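PDB 2IVF: ethylbenzene dehydrogenase beta-subunit from Aromatoleum aromaticum, which carries four iron-sulfur clusters, three of them 4Fe-4S and one 3Fe-4S, as a ferredoxin-like subunit that probably passes electrons along this chain of centres. Local coordinates for residues B[54-68]-B[135-149]. Sequence-based numbering, arbitrary orientation.
Sequences NNVTTYPGKGYPRDY and GGGKWPNPFFFYLAR. With SF4 (iron/sulfur cluster), chain U; SF4 (iron/sulfur cluster), chain T.
Leu147 O is gripped twice: Thr57 N donates to it at 3.2 Å from above the carbonyl plane, and a water that also bonds Thr57 OG1 donates at 2.8 Å. The carbonyl belongs to an antiparallel ladder: within this chain, strand 55-59 is an outer strand of a small antiparallel sheet, and strand 145-149 runs beside it. Asn55-Arg149, Thr57-Leu147 and Tyr59-Phe145 are its hydrogen-bonded pairs, joined by six backbone bonds.

Val56 and Ala148, a non-hydrogen-bonded pair, share the face toward one 4Fe-4S cluster. Val56 CG2 lies 3.9 Å from S3 of that cluster and Ala148 CB touches S4, small apolar groups that can lie at van der Waals distance from inorganic sulfide. Farther along this face, Thr58 OG1 meets the ring edge of Tyr146, and both hydroxyls bond Asp133.

On the other face, Tyr59 CB sits over one face of the Phe145 ring, 4.1 Å from its centroid, a CH-pi contact; helix 295-302 packs against both side chains. Just beyond the strand pair, Pro60, after a cis peptide bond, sets CD 3.5 Å from Phe143 CE2.

The Arg149 chain bends at chi3 (59°), which lays its guanidinium flat on the Tyr68 ring, planes 11° apart, in a cation-pi stack. The broad, flat cation can stack and still donate from its rim: NH2 bonds Tyr196 O, while NH1 bonds a water held by Tyr64 N and makes a weak, bent bond to Tyr64 O, 2.6 Å long with 127° at the hydrogen.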
ATOM      1  N   ASN B  54      17.032   4.234   4.895  1.00 24.79           N
ATOM      2  CA  ASN B  54      16.578   2.986   4.366  1.00 24.28           C
ATOM      3  C   ASN B  54      15.805   3.338   3.129  1.00 24.81           C
ATOM      4  O   ASN B  54      14.857   4.147   3.173  1.00 22.13           O
ATOM      5  CB  ASN B  54      15.655   2.220   5.314  1.00 25.04           C
ATOM      6  CG  ASN B  54      15.174   0.937   4.687  1.00 24.95           C
ATOM      7  OD1 ASN B  54      15.665  -0.126   5.011  1.00 26.41           O
ATOM      8  ND2 ASN B  54      14.231   1.038   3.723  1.00 22.41           N
ATOM      9  N   ASN B  55      16.265   2.796   2.009  1.00 23.86           N
ATOM     10  CA  ASN B  55      15.615   3.069   0.748  1.00 23.71           C
ATOM     11  C   ASN B  55      15.264   1.781   0.024  1.00 24.36           C
ATOM     12  O   ASN B  55      15.970   0.779   0.135  1.00 24.35           O
ATOM     13  CB  ASN B  55      16.468   3.976  -0.144  1.00 23.35           C
ATOM     14  CG  ASN B  55      17.864   3.517  -0.270  1.00 22.54           C
ATOM     15  OD1 ASN B  55      18.734   3.901   0.550  1.00 26.51           O
ATOM     16  ND2 ASN B  55      18.135   2.760  -1.292  1.00 16.88           N
ATOM     17  N   VAL B  56      14.176   1.818  -0.716  1.00 23.70           N
ATOM     18  CA  VAL B  56      13.757   0.638  -1.489  1.00 23.92           C
ATOM     19  C   VAL B  56      13.339   1.040  -2.865  1.00 23.79           C
ATOM     20  O   VAL B  56      12.491   1.902  -3.026  1.00 23.62           O
ATOM     21  CB  VAL B  56      12.604  -0.143  -0.839  1.00 23.76           C
ATOM     22  CG1 VAL B  56      12.398  -1.411  -1.601  1.00 22.72           C
ATOM     23  CG2 VAL B  56      12.841  -0.439   0.639  1.00 23.25           C
ATOM     24  N   THR B  57      13.989   0.476  -3.881  1.00 25.10           N
ATOM     25  CA  THR B  57      13.610   0.801  -5.242  1.00 24.30           C
ATOM     26  C   THR B  57      13.512  -0.455  -6.066  1.00 24.39           C
ATOM     27  O   THR B  57      13.938  -1.521  -5.663  1.00 23.22           O
ATOM     28  CB  THR B  57      14.636   1.762  -5.899  1.00 24.72           C
ATOM     29  OG1 THR B  57      15.939   1.172  -5.840  1.00 24.25           O
ATOM     30  CG2 THR B  57      14.645   3.157  -5.170  1.00 23.56           C
ATOM     31  N   THR B  58      12.981  -0.296  -7.253  1.00 24.28           N
ATOM     32  CA  THR B  58      12.762  -1.434  -8.143  1.00 24.57           C
ATOM     33  C   THR B  58      14.058  -1.631  -8.940  1.00 24.27           C
ATOM     34  O   THR B  58      14.736  -0.658  -9.309  1.00 24.52           O
ATOM     35  CB  THR B  58      11.519  -1.219  -9.036  1.00 24.35           C
ATOM     36  OG1 THR B  58      10.348  -1.081  -8.192  1.00 23.65           O
ATOM     37  CG2 THR B  58      11.302  -2.383 -10.071  1.00 24.22           C
ATOM     38  N   TYR B  59      14.449  -2.871  -9.112  1.00 24.54           N
ATOM     39  CA  TYR B  59      15.621  -3.207  -9.921  1.00 24.48           C
ATOM     40  C   TYR B  59      15.222  -4.158 -11.054  1.00 23.91           C
ATOM     41  O   TYR B  59      14.396  -5.080 -10.803  1.00 24.28           O
ATOM     42  CB  TYR B  59      16.753  -3.801  -9.054  1.00 25.04           C
ATOM     43  CG  TYR B  59      18.030  -3.815  -9.849  1.00 25.61           C
ATOM     44  CD1 TYR B  59      18.918  -2.751  -9.781  1.00 26.09           C
ATOM     45  CD2 TYR B  59      18.267  -4.808 -10.781  1.00 25.21           C
ATOM     46  CE1 TYR B  59      20.051  -2.712 -10.577  1.00 25.35           C
ATOM     47  CE2 TYR B  59      19.417  -4.802 -11.546  1.00 23.73           C
ATOM     48  CZ  TYR B  59      20.286  -3.714 -11.460  1.00 25.61           C
ATOM     49  OH  TYR B  59      21.413  -3.668 -12.225  1.00 26.37           O
ATOM     50  N   PRO B  60      15.771  -3.943 -12.296  1.00 23.54           N
ATOM     51  CA  PRO B  60      16.550  -2.792 -12.805  1.00 23.93           C
ATOM     52  C   PRO B  60      15.852  -1.484 -12.565  1.00 25.39           C
ATOM     53  O   PRO B  60      14.588  -1.399 -12.659  1.00 23.91           O
ATOM     54  CB  PRO B  60      16.577  -3.012 -14.325  1.00 24.65           C
ATOM     55  CG  PRO B  60      16.365  -4.428 -14.501  1.00 24.95           C
ATOM     56  CD  PRO B  60      15.723  -5.005 -13.304  1.00 24.46           C
ATOM     57  N   GLY B  61      16.653  -0.461 -12.289  1.00 25.21           N
ATOM     58  CA  GLY B  61      16.137   0.892 -12.104  1.00 25.59           C
ATOM     59  C   GLY B  61      17.323   1.817 -11.887  1.00 25.43           C
ATOM     60  O   GLY B  61      18.478   1.376 -11.944  1.00 24.93           O
ATOM     61  N   LYS B  62      17.039   3.084 -11.643  1.00 25.97           N
ATOM     62  CA  LYS B  62      18.103   4.080 -11.427  1.00 27.01           C
ATOM     63  C   LYS B  62      18.622   4.043  -9.973  1.00 26.26           C
ATOM     64  O   LYS B  62      19.693   4.566  -9.682  1.00 27.41           O
ATOM     65  CB  LYS B  62      17.630   5.473 -11.814  1.00 27.46           C
ATOM     66  CG  LYS B  62      17.385   5.609 -13.329  1.00 28.28           C
ATOM     67  CD  LYS B  62      17.052   6.992 -13.723  1.00 31.43           C
ATOM     68  CE  LYS B  62      16.611   7.091 -15.184  1.00 34.78           C
ATOM     69  NZ  LYS B  62      16.381   8.547 -15.413  1.00 41.55           N
ATOM     70  N   GLY B  63      17.882   3.365  -9.097  1.00 26.55           N
ATOM     71  CA  GLY B  63      18.252   3.231  -7.717  1.00 25.83           C
ATOM     72  C   GLY B  63      18.084   4.532  -6.961  1.00 26.09           C
ATOM     73  O   GLY B  63      17.343   5.441  -7.369  1.00 26.71           O
ATOM     74  N   TYR B  64      18.749   4.585  -5.821  1.00 23.96           N
ATOM     75  CA  TYR B  64      18.603   5.675  -4.898  1.00 24.20           C
ATOM     76  C   TYR B  64      19.934   5.940  -4.224  1.00 24.58           C
ATOM     77  O   TYR B  64      20.514   5.027  -3.715  1.00 27.49           O
ATOM     78  CB  TYR B  64      17.574   5.365  -3.822  1.00 24.38           C
ATOM     79  CG  TYR B  64      17.476   6.511  -2.828  1.00 23.66           C
ATOM     80  CD1 TYR B  64      16.735   7.618  -3.112  1.00 23.72           C
ATOM     81  CD2 TYR B  64      18.233   6.524  -1.675  1.00 23.93           C
ATOM     82  CE1 TYR B  64      16.644   8.669  -2.249  1.00 24.65           C
ATOM     83  CE2 TYR B  64      18.157   7.571  -0.795  1.00 25.76           C
ATOM     84  CZ  TYR B  64      17.373   8.658  -1.081  1.00 23.56           C
ATOM     85  OH  TYR B  64      17.332   9.722  -0.189  1.00 24.45           O
ATOM     86  N   PRO B  65      20.432   7.176  -4.248  1.00 26.07           N
ATOM     87  CA  PRO B  65      19.940   8.245  -5.076  1.00 25.71           C
ATOM     88  C   PRO B  65      20.017   7.835  -6.533  1.00 25.50           C
ATOM     89  O   PRO B  65      20.709   6.862  -6.876  1.00 24.96           O
ATOM     90  CB  PRO B  65      20.907   9.394  -4.809  1.00 26.77           C
ATOM     91  CG  PRO B  65      21.520   9.070  -3.509  1.00 26.22           C
ATOM     92  CD  PRO B  65      21.543   7.604  -3.377  1.00 26.42           C
ATOM     93  N   ARG B  66      19.293   8.570  -7.355  1.00 24.81           N
ATOM     94  CA  ARG B  66      19.298   8.398  -8.791  1.00 25.14           C
ATOM     95  C   ARG B  66      20.706   8.233  -9.367  1.00 24.90           C
ATOM     96  O   ARG B  66      21.569   9.077  -9.180  1.00 25.14           O
ATOM     97  CB  ARG B  66      18.640   9.595  -9.446  1.00 24.78           C
ATOM     98  CG  ARG B  66      18.440   9.435 -10.956  1.00 26.17           C
ATOM     99  CD  ARG B  66      17.603  10.541 -11.532  1.00 27.63           C
ATOM    100  NE  ARG B  66      18.067  11.888 -11.223  1.00 29.93           N
ATOM    101  CZ  ARG B  66      17.542  13.000 -11.738  1.00 34.41           C
ATOM    102  NH1 ARG B  66      16.543  12.951 -12.638  1.00 34.37           N
ATOM    103  NH2 ARG B  66      18.052  14.176 -11.402  1.00 33.28           N
ATOM    104  N   ASP B  67      20.884   7.134 -10.093  1.00 25.23           N
ATOM    105  CA  ASP B  67      22.077   6.817 -10.809  1.00 24.86           C
ATOM    106  C   ASP B  67      23.264   6.789  -9.883  1.00 24.14           C
ATOM    107  O   ASP B  67      24.329   7.141 -10.295  1.00 23.38           O
ATOM    108  CB  ASP B  67      22.287   7.782 -11.988  1.00 26.02           C
ATOM    109  CG  ASP B  67      21.313   7.516 -13.138  1.00 29.45           C
ATOM    110  OD1 ASP B  67      20.806   6.396 -13.235  1.00 35.45           O
ATOM    111  OD2 ASP B  67      21.069   8.425 -13.947  1.00 35.32           O
ATOM    112  N   TYR B  68      23.086   6.351  -8.640  1.00 24.00           N
ATOM    113  CA  TYR B  68      24.222   6.294  -7.674  1.00 24.79           C
ATOM    114  C   TYR B  68      25.412   5.476  -8.200  1.00 24.77           C
ATOM    115  O   TYR B  68      26.599   5.715  -7.856  1.00 24.62           O
ATOM    116  CB  TYR B  68      23.742   5.730  -6.335  1.00 25.66           C
ATOM    117  CG  TYR B  68      23.708   4.215  -6.194  1.00 25.26           C
ATOM    118  CD1 TYR B  68      22.591   3.471  -6.538  1.00 25.62           C
ATOM    119  CD2 TYR B  68      24.820   3.526  -5.715  1.00 26.69           C
ATOM    120  CE1 TYR B  68      22.561   2.094  -6.395  1.00 25.57           C
ATOM    121  CE2 TYR B  68      24.817   2.172  -5.568  1.00 26.68           C
ATOM    122  CZ  TYR B  68      23.683   1.443  -5.898  1.00 27.52           C
ATOM    123  OH  TYR B  68      23.725   0.099  -5.730  1.00 26.41           O
ATOM    124  N   GLY B 135      11.420  -1.748 -13.857  1.00 24.39           N
ATOM    125  CA  GLY B 135      12.291  -2.894 -14.093  1.00 24.58           C
ATOM    126  C   GLY B 135      12.830  -3.022 -15.498  1.00 25.14           C
ATOM    127  O   GLY B 135      13.023  -2.025 -16.200  1.00 25.49           O
ATOM    128  N   GLY B 136      13.079  -4.259 -15.913  1.00 24.03           N
ATOM    129  CA  GLY B 136      13.760  -4.528 -17.165  1.00 24.36           C
ATOM    130  C   GLY B 136      13.177  -5.720 -17.877  1.00 24.40           C
ATOM    131  O   GLY B 136      12.072  -6.200 -17.527  1.00 26.05           O
ATOM    132  N   GLY B 137      13.885  -6.112 -18.918  1.00 25.34           N
ATOM    133  CA  GLY B 137      13.550  -7.263 -19.741  1.00 25.07           C
ATOM    134  C   GLY B 137      12.648  -6.796 -20.845  1.00 25.76           C
ATOM    135  O   GLY B 137      12.436  -5.585 -21.025  1.00 23.83           O
ATOM    136  N   LYS B 138      12.112  -7.768 -21.564  1.00 26.23           N
ATOM    137  CA  LYS B 138      11.278  -7.523 -22.716  1.00 26.47           C
ATOM    138  C   LYS B 138      10.158  -8.550 -22.616  1.00 26.03           C
ATOM    139  O   LYS B 138      10.419  -9.721 -22.321  1.00 24.28           O
ATOM    140  CB  LYS B 138      12.068  -7.740 -24.007  1.00 28.49           C
ATOM    141  CG  LYS B 138      11.300  -7.190 -25.211  1.00 30.26           C
ATOM    142  CD  LYS B 138      11.947  -7.461 -26.559  1.00 31.61           C
ATOM    143  CE  LYS B 138      10.866  -7.534 -27.636  1.00 35.15           C
ATOM    144  NZ  LYS B 138      11.429  -7.646 -29.025  1.00 38.47           N
ATOM    145  N   TRP B 139       8.933  -8.097 -22.842  1.00 24.48           N
ATOM    146  CA  TRP B 139       7.772  -8.981 -22.916  1.00 24.56           C
ATOM    147  C   TRP B 139       8.003 -10.121 -23.883  1.00 24.07           C
ATOM    148  O   TRP B 139       8.441  -9.883 -25.015  1.00 23.41           O
ATOM    149  CB  TRP B 139       6.545  -8.186 -23.353  1.00 24.81           C
ATOM    150  CG  TRP B 139       5.318  -9.025 -23.235  1.00 23.40           C
ATOM    151  CD1 TRP B 139       4.749  -9.773 -24.182  1.00 23.26           C
ATOM    152  CD2 TRP B 139       4.602  -9.263 -22.028  1.00 22.08           C
ATOM    153  NE1 TRP B 139       3.672 -10.451 -23.671  1.00 25.25           N
ATOM    154  CE2 TRP B 139       3.572 -10.161 -22.330  1.00 23.48           C
ATOM    155  CE3 TRP B 139       4.716  -8.778 -20.736  1.00 22.75           C
ATOM    156  CZ2 TRP B 139       2.642 -10.575 -21.378  1.00 24.96           C
ATOM    157  CZ3 TRP B 139       3.801  -9.207 -19.775  1.00 23.91           C
ATOM    158  CH2 TRP B 139       2.794 -10.112 -20.105  1.00 22.95           C
ATOM    159  N   PRO B 140       7.649 -11.385 -23.500  1.00 24.97           N
ATOM    160  CA  PRO B 140       6.942 -11.902 -22.314  1.00 24.30           C
ATOM    161  C   PRO B 140       7.817 -12.294 -21.132  1.00 23.87           C
ATOM    162  O   PRO B 140       7.367 -13.035 -20.235  1.00 23.53           O
ATOM    163  CB  PRO B 140       6.233 -13.129 -22.881  1.00 24.87           C
ATOM    164  CG  PRO B 140       7.210 -13.669 -23.869  1.00 25.53           C
ATOM    165  CD  PRO B 140       7.899 -12.465 -24.473  1.00 25.32           C
ATOM    166  N   ASN B 141       9.056 -11.803 -21.144  1.00 22.57           N
ATOM    167  CA  ASN B 141      10.043 -12.030 -20.113  1.00 23.07           C
ATOM    168  C   ASN B 141      10.517 -10.773 -19.409  1.00 23.02           C
ATOM    169  O   ASN B 141      11.719 -10.582 -19.218  1.00 23.35           O
ATOM    170  CB  ASN B 141      11.274 -12.753 -20.681  1.00 23.30           C
ATOM    171  CG  ASN B 141      10.974 -14.162 -21.093  1.00 23.12           C
ATOM    172  OD1 ASN B 141      10.468 -14.920 -20.287  1.00 20.77           O
ATOM    173  ND2 ASN B 141      11.214 -14.500 -22.383  1.00 19.88           N
ATOM    174  N   PRO B 142       9.583  -9.942 -18.927  1.00 23.09           N
ATOM    175  CA  PRO B 142      10.014  -8.812 -18.129  1.00 22.75           C
ATOM    176  C   PRO B 142      10.585  -9.368 -16.799  1.00 23.50           C
ATOM    177  O   PRO B 142      10.256 -10.468 -16.397  1.00 24.89           O
ATOM    178  CB  PRO B 142       8.709  -8.028 -17.906  1.00 21.81           C
ATOM    179  CG  PRO B 142       7.657  -9.094 -17.879  1.00 22.46           C
ATOM    180  CD  PRO B 142       8.109 -10.061 -18.961  1.00 22.44           C
ATOM    181  N   PHE B 143      11.489  -8.648 -16.161  1.00 23.08           N
ATOM    182  CA  PHE B 143      11.888  -9.038 -14.817  1.00 23.25           C
ATOM    183  C   PHE B 143      12.166  -7.821 -13.957  1.00 23.89           C
ATOM    184  O   PHE B 143      12.531  -6.752 -14.452  1.00 24.09           O
ATOM    185  CB  PHE B 143      13.084  -9.936 -14.880  1.00 23.20           C
ATOM    186  CG  PHE B 143      14.284  -9.264 -15.391  1.00 22.70           C
ATOM    187  CD1 PHE B 143      14.541  -9.212 -16.751  1.00 26.73           C
ATOM    188  CD2 PHE B 143      15.150  -8.649 -14.523  1.00 25.04           C
ATOM    189  CE1 PHE B 143      15.671  -8.597 -17.234  1.00 27.12           C
ATOM    190  CE2 PHE B 143      16.312  -8.015 -15.036  1.00 25.76           C
ATOM    191  CZ  PHE B 143      16.530  -7.975 -16.366  1.00 23.92           C
ATOM    192  N   PHE B 144      11.937  -7.991 -12.660  1.00 24.19           N
ATOM    193  CA  PHE B 144      12.220  -6.965 -11.690  1.00 24.87           C
ATOM    194  C   PHE B 144      12.083  -7.644 -10.331  1.00 25.53           C
ATOM    195  O   PHE B 144      11.465  -8.707 -10.208  1.00 24.23           O
ATOM    196  CB  PHE B 144      11.209  -5.817 -11.771  1.00 25.39           C
ATOM    197  CG  PHE B 144       9.830  -6.212 -11.329  1.00 24.22           C
ATOM    198  CD1 PHE B 144       9.446  -6.073 -10.023  1.00 24.32           C
ATOM    199  CD2 PHE B 144       8.889  -6.724 -12.253  1.00 26.08           C
ATOM    200  CE1 PHE B 144       8.168  -6.493  -9.599  1.00 27.30           C
ATOM    201  CE2 PHE B 144       7.641  -7.109 -11.832  1.00 26.73           C
ATOM    202  CZ  PHE B 144       7.282  -6.995 -10.487  1.00 24.50           C
ATOM    203  N   PHE B 145      12.679  -7.005  -9.340  1.00 25.38           N
ATOM    204  CA  PHE B 145      12.573  -7.361  -7.937  1.00 25.30           C
ATOM    205  C   PHE B 145      12.814  -6.056  -7.185  1.00 24.11           C
ATOM    206  O   PHE B 145      13.172  -5.053  -7.816  1.00 24.17           O
ATOM    207  CB  PHE B 145      13.590  -8.446  -7.545  1.00 25.20           C
ATOM    208  CG  PHE B 145      14.997  -8.116  -7.840  1.00 24.45           C
ATOM    209  CD1 PHE B 145      15.559  -8.462  -9.062  1.00 24.67           C
ATOM    210  CD2 PHE B 145      15.799  -7.456  -6.912  1.00 25.01           C
ATOM    211  CE1 PHE B 145      16.865  -8.190  -9.355  1.00 26.25           C
ATOM    212  CE2 PHE B 145      17.107  -7.153  -7.207  1.00 25.66           C
ATOM    213  CZ  PHE B 145      17.659  -7.544  -8.440  1.00 26.45           C
ATOM    214  N   TYR B 146      12.634  -6.066  -5.860  1.00 24.06           N
ATOM    215  CA  TYR B 146      12.763  -4.875  -5.058  1.00 24.86           C
ATOM    216  C   TYR B 146      14.046  -4.915  -4.275  1.00 24.09           C
ATOM    217  O   TYR B 146      14.455  -5.987  -3.774  1.00 25.60           O
ATOM    218  CB  TYR B 146      11.550  -4.720  -4.166  1.00 24.83           C
ATOM    219  CG  TYR B 146      10.266  -4.651  -4.954  1.00 24.18           C
ATOM    220  CD1 TYR B 146       9.972  -3.519  -5.705  1.00 25.82           C
ATOM    221  CD2 TYR B 146       9.340  -5.691  -4.930  1.00 24.68           C
ATOM    222  CE1 TYR B 146       8.808  -3.442  -6.454  1.00 23.44           C
ATOM    223  CE2 TYR B 146       8.112  -5.608  -5.660  1.00 26.92           C
ATOM    224  CZ  TYR B 146       7.871  -4.467  -6.403  1.00 26.48           C
ATOM    225  OH  TYR B 146       6.698  -4.373  -7.115  1.00 25.80           O
ATOM    226  N   LEU B 147      14.721  -3.767  -4.192  1.00 23.21           N
ATOM    227  CA  LEU B 147      16.057  -3.740  -3.647  1.00 23.57           C
ATOM    228  C   LEU B 147      16.163  -2.706  -2.527  1.00 23.90           C
ATOM    229  O   LEU B 147      16.214  -1.490  -2.780  1.00 23.91           O
ATOM    230  CB  LEU B 147      17.049  -3.428  -4.761  1.00 23.55           C
ATOM    231  CG  LEU B 147      18.531  -3.355  -4.319  1.00 23.46           C
ATOM    232  CD1 LEU B 147      18.957  -4.680  -3.667  1.00 26.02           C
ATOM    233  CD2 LEU B 147      19.482  -2.981  -5.509  1.00 24.77           C
ATOM    234  N   ALA B 148      16.146  -3.229  -1.300  1.00 24.21           N
ATOM    235  CA  ALA B 148      16.312  -2.464  -0.082  1.00 23.88           C
ATOM    236  C   ALA B 148      17.761  -2.239   0.197  1.00 24.40           C
ATOM    237  O   ALA B 148      18.607  -3.146   0.045  1.00 24.48           O
ATOM    238  CB  ALA B 148      15.619  -3.160   1.136  1.00 24.34           C
ATOM    239  N   ARG B 149      18.064  -1.018   0.611  1.00 24.53           N
ATOM    240  CA  ARG B 149      19.416  -0.625   0.855  1.00 24.03           C
ATOM    241  C   ARG B 149      19.483   0.341   2.027  1.00 24.04           C
ATOM    242  O   ARG B 149      18.559   1.125   2.254  1.00 24.13           O
ATOM    243  CB  ARG B 149      20.018   0.035  -0.382  1.00 24.46           C
ATOM    244  CG  ARG B 149      20.191  -0.903  -1.586  1.00 25.75           C
ATOM    245  CD  ARG B 149      20.608  -0.157  -2.802  1.00 25.87           C
ATOM    246  NE  ARG B 149      21.857   0.481  -2.438  1.00 26.04           N
ATOM    247  CZ  ARG B 149      22.180   1.743  -2.647  1.00 28.37           C
ATOM    248  NH1 ARG B 149      21.384   2.562  -3.287  1.00 27.42           N
ATOM    249  NH2 ARG B 149      23.342   2.195  -2.192  1.00 26.54           N
TER
HETATM  250 FE1  SF4 U1359      19.718   2.638   9.504  1.00 24.74          FE
HETATM  251 FE2  SF4 U1359      17.355   3.785   9.432  1.00 24.78          FE
HETATM  252 FE3  SF4 U1359      17.539   1.109   9.259  1.00 26.01          FE
HETATM  253 FE4  SF4 U1359      18.009   2.276  11.638  1.00 23.99          FE
HETATM  254  S1  SF4 U1359      16.008   2.234  10.516  1.00 24.55           S
HETATM  255  S2  SF4 U1359      19.333   0.710  10.649  1.00 24.48           S
HETATM  256  S3  SF4 U1359      18.997   4.278  10.975  1.00 23.52           S
HETATM  257  S4  SF4 U1359      18.315   2.695   7.720  1.00 24.40           S
HETATM  258 FE1  SF4 T1358      11.071  -5.330   1.365  1.00 24.06          FE
HETATM  259 FE2  SF4 T1358      11.333  -3.254   3.136  1.00 25.50          FE
HETATM  260 FE3  SF4 T1358      10.669  -5.727   3.957  1.00 24.60          FE
HETATM  261 FE4  SF4 T1358       8.795  -4.311   2.621  1.00 24.60          FE
HETATM  262  S1  SF4 T1358       9.682  -3.777   4.622  1.00 24.68           S
HETATM  263  S2  SF4 T1358       9.345  -6.514   2.318  1.00 24.44           S
HETATM  264  S3  SF4 T1358      10.173  -3.226   1.157  1.00 24.86           S
HETATM  265  S4  SF4 T1358      12.663  -5.092   2.965  1.00 25.58           S
HETATM  266  O   HOH W   1      17.259   1.056  -3.267  1.00 15.91           O
HETATM  267  O   HOH W   2      12.555   0.330 -12.415  1.00 14.49           O
HETATM  268  O   HOH W   3      19.140   1.801  -5.049  1.00 17.50           O